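Local coordinates for protein peptidase M42 (Thaumarchaeota archaeon SCGC AB-539-E09, PDB 5DS0) that probably removes amino acids one at a time from the N-termini of peptides, as a dodecameric TET aminopeptidase with paired cobalt ions in each subunit, at residues K276-V279 with I280-K284. Residues are numbered along the deposited sequence; the frame is centred on the assembly and turned at random.
Sequences KEFV and INVAK
The carbonyl oxygen of Phe278 receives the amide of Val282, N to O 2.9 Å, the shortest of four successive i to i+4 bonds along a regular stretch of helix 273-285. Lys276 to Ile280, Glu277 to Asn281 and Val279 to Ala283 complete the set. The same Phe278-Val282 pair meets again through its side chains. With CG anti to the amide N (chi1 173°), the Phe278 ring lies beside its own carbonyl carbon, on the side where Val282 follows one turn on, and Val282 CG2 lies over one face in a CH-pi contact, 3.9 Å from the ring centroid and displaced toward the rim nearest CZ. An edge-to-face contact with Phe358 and packing on Leu346 of helix 333-349 set this aromatic group into the fold.

On another side of the helix, Ile280 and Lys276 run alongside each other, Ile280 CD1 standing 4.1 Å from Lys276 CG. Ile280 CD1 also lies 4.0 Å from Glu277 OE1; the glutamate chain, bent at chi2 (-52°), curls back beside it. Lys276 NZ is hydrogen-bonded to Gln273 OE1, with only a long salt bridge, 3.7 Å, to Glu277 OE2. Leu262 of strand 261-263 packs against Lys276, Val279 and Ile280. The helix is thus amphipathic: mostly apolar side chains, with the Lys276 chain, join it to strand 261-263 and helix 333-349, while Glu277 and Asn281 occupy its exposed side, and the weak ion pair probably adds little beside the backbone bonds.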
ATOM      1  N   LYS C 276      21.747  20.545  40.775  1.00 39.88           N
ATOM      2  CA  LYS C 276      21.775  21.164  39.459  1.00 41.44           C
ATOM      3  C   LYS C 276      22.082  22.656  39.575  1.00 41.95           C
ATOM      4  O   LYS C 276      22.944  23.168  38.866  1.00 40.86           O
ATOM      5  CB  LYS C 276      20.442  20.969  38.725  1.00 42.91           C
ATOM      6  CG  LYS C 276      20.421  21.551  37.314  1.00 43.96           C
ATOM      7  CD  LYS C 276      19.024  21.596  36.728  1.00 45.36           C
ATOM      8  CE  LYS C 276      18.238  22.819  37.188  1.00 48.07           C
ATOM      9  NZ  LYS C 276      16.857  22.798  36.613  1.00 48.50           N
ATOM     10  N   GLU C 277      21.370  23.341  40.465  1.00 43.62           N
ATOM     11  CA  GLU C 277      21.551  24.772  40.643  1.00 45.89           C
ATOM     12  C   GLU C 277      22.975  25.065  41.118  1.00 44.01           C
ATOM     13  O   GLU C 277      23.591  26.050  40.702  1.00 43.93           O
ATOM     14  CB  GLU C 277      20.505  25.352  41.618  1.00 49.65           C
ATOM     15  CG  GLU C 277      19.054  25.252  41.164  1.00 54.48           C
ATOM     16  CD  GLU C 277      18.775  25.801  39.744  1.00 62.38           C
ATOM     17  OE1 GLU C 277      19.511  26.710  39.247  1.00 68.19           O
ATOM     18  OE2 GLU C 277      17.795  25.319  39.104  1.00 66.75           O
ATOM     19  N   PHE C 278      23.484  24.198  41.982  1.00 40.94           N
ATOM     20  CA  PHE C 278      24.827  24.320  42.504  1.00 40.80           C
ATOM     21  C   PHE C 278      25.866  24.316  41.393  1.00 39.90           C
ATOM     22  O   PHE C 278      26.729  25.195  41.328  1.00 41.20           O
ATOM     23  CB  PHE C 278      25.079  23.174  43.484  1.00 41.24           C
ATOM     24  CG  PHE C 278      26.495  23.077  43.990  1.00 41.94           C
ATOM     25  CD1 PHE C 278      26.947  23.907  45.011  1.00 42.33           C
ATOM     26  CD2 PHE C 278      27.370  22.127  43.466  1.00 41.70           C
ATOM     27  CE1 PHE C 278      28.244  23.803  45.487  1.00 43.05           C
ATOM     28  CE2 PHE C 278      28.670  22.020  43.940  1.00 42.16           C
ATOM     29  CZ  PHE C 278      29.106  22.860  44.952  1.00 42.94           C
ATOM     30  N   VAL C 279      25.762  23.354  40.495  1.00 38.55           N
ATOM     31  CA  VAL C 279      26.695  23.265  39.374  1.00 37.76           C
ATOM     32  C   VAL C 279      26.598  24.495  38.456  1.00 37.19           C
ATOM     33  O   VAL C 279      27.611  25.055  38.050  1.00 37.20           O
ATOM     34  CB  VAL C 279      26.458  21.986  38.553  1.00 37.12           C
ATOM     35  CG1 VAL C 279      27.375  21.946  37.337  1.00 37.39           C
ATOM     36  CG2 VAL C 279      26.687  20.758  39.418  1.00 36.99           C
ATOM     37  N   ILE C 280      25.382  24.917  38.144  1.00 36.73           N
ATOM     38  CA  ILE C 280      25.187  26.083  37.304  1.00 37.81           C
ATOM     39  C   ILE C 280      25.882  27.307  37.899  1.00 39.76           C
ATOM     40  O   ILE C 280      26.523  28.070  37.164  1.00 40.75           O
ATOM     41  CB  ILE C 280      23.687  26.377  37.064  1.00 37.29           C
ATOM     42  CG1 ILE C 280      23.103  25.328  36.112  1.00 36.55           C
ATOM     43  CG2 ILE C 280      23.480  27.753  36.452  1.00 37.44           C
ATOM     44  CD1 ILE C 280      21.593  25.267  36.105  1.00 36.88           C
ATOM     45  N   ASN C 281      25.772  27.477  39.218  1.00 40.68           N
ATOM     46  CA  ASN C 281      26.362  28.636  39.898  1.00 41.89           C
ATOM     47  C   ASN C 281      27.867  28.538  40.012  1.00 41.43           C
ATOM     48  O   ASN C 281      28.571  29.516  39.772  1.00 42.52           O
ATOM     49  CB  ASN C 281      25.761  28.834  41.280  1.00 43.63           C
ATOM     50  CG  ASN C 281      24.283  29.174  41.223  1.00 46.66           C
ATOM     51  OD1 ASN C 281      23.760  29.638  40.201  1.00 48.16           O
ATOM     52  ND2 ASN C 281      23.583  28.915  42.319  1.00 49.78           N
ATOM     53  N   VAL C 282      28.368  27.361  40.358  1.00 39.50           N
ATOM     54  CA  VAL C 282      29.799  27.174  40.425  1.00 39.32           C
ATOM     55  C   VAL C 282      30.437  27.509  39.078  1.00 39.18           C
ATOM     56  O   VAL C 282      31.480  28.168  39.025  1.00 39.30           O
ATOM     57  CB  VAL C 282      30.159  25.746  40.853  1.00 38.91           C
ATOM     58  CG1 VAL C 282      31.647  25.465  40.647  1.00 39.02           C
ATOM     59  CG2 VAL C 282      29.787  25.537  42.317  1.00 39.27           C
ATOM     60  N   ALA C 283      29.799  27.070  37.997  1.00 38.56           N
ATOM     61  CA  ALA C 283      30.308  27.314  36.655  1.00 38.81           C
ATOM     62  C   ALA C 283      30.284  28.796  36.305  1.00 40.35           C
ATOM     63  O   ALA C 283      31.241  29.315  35.746  1.00 40.02           O
ATOM     64  CB  ALA C 283      29.515  26.519  35.634  1.00 37.83           C
ATOM     65  N   LYS C 284      29.190  29.466  36.640  1.00 42.65           N
ATOM     66  CA  LYS C 284      29.048  30.899  36.370  1.00 45.88           C
ATOM     67  C   LYS C 284      30.094  31.708  37.119  1.00 47.10           C
ATOM     68  O   LYS C 284      30.697  32.619  36.566  1.00 46.67           O
ATOM     69  CB  LYS C 284      27.665  31.393  36.784  1.00 47.67           C
ATOM     70  CG  LYS C 284      27.356  32.770  36.256  1.00 50.63           C
ATOM     71  CD  LYS C 284      26.095  33.344  36.860  1.00 53.94           C
ATOM     72  CE  LYS C 284      25.757  34.658  36.169  1.00 57.80           C
ATOM     73  NZ  LYS C 284      24.682  35.395  36.889  1.00 60.76           N
TER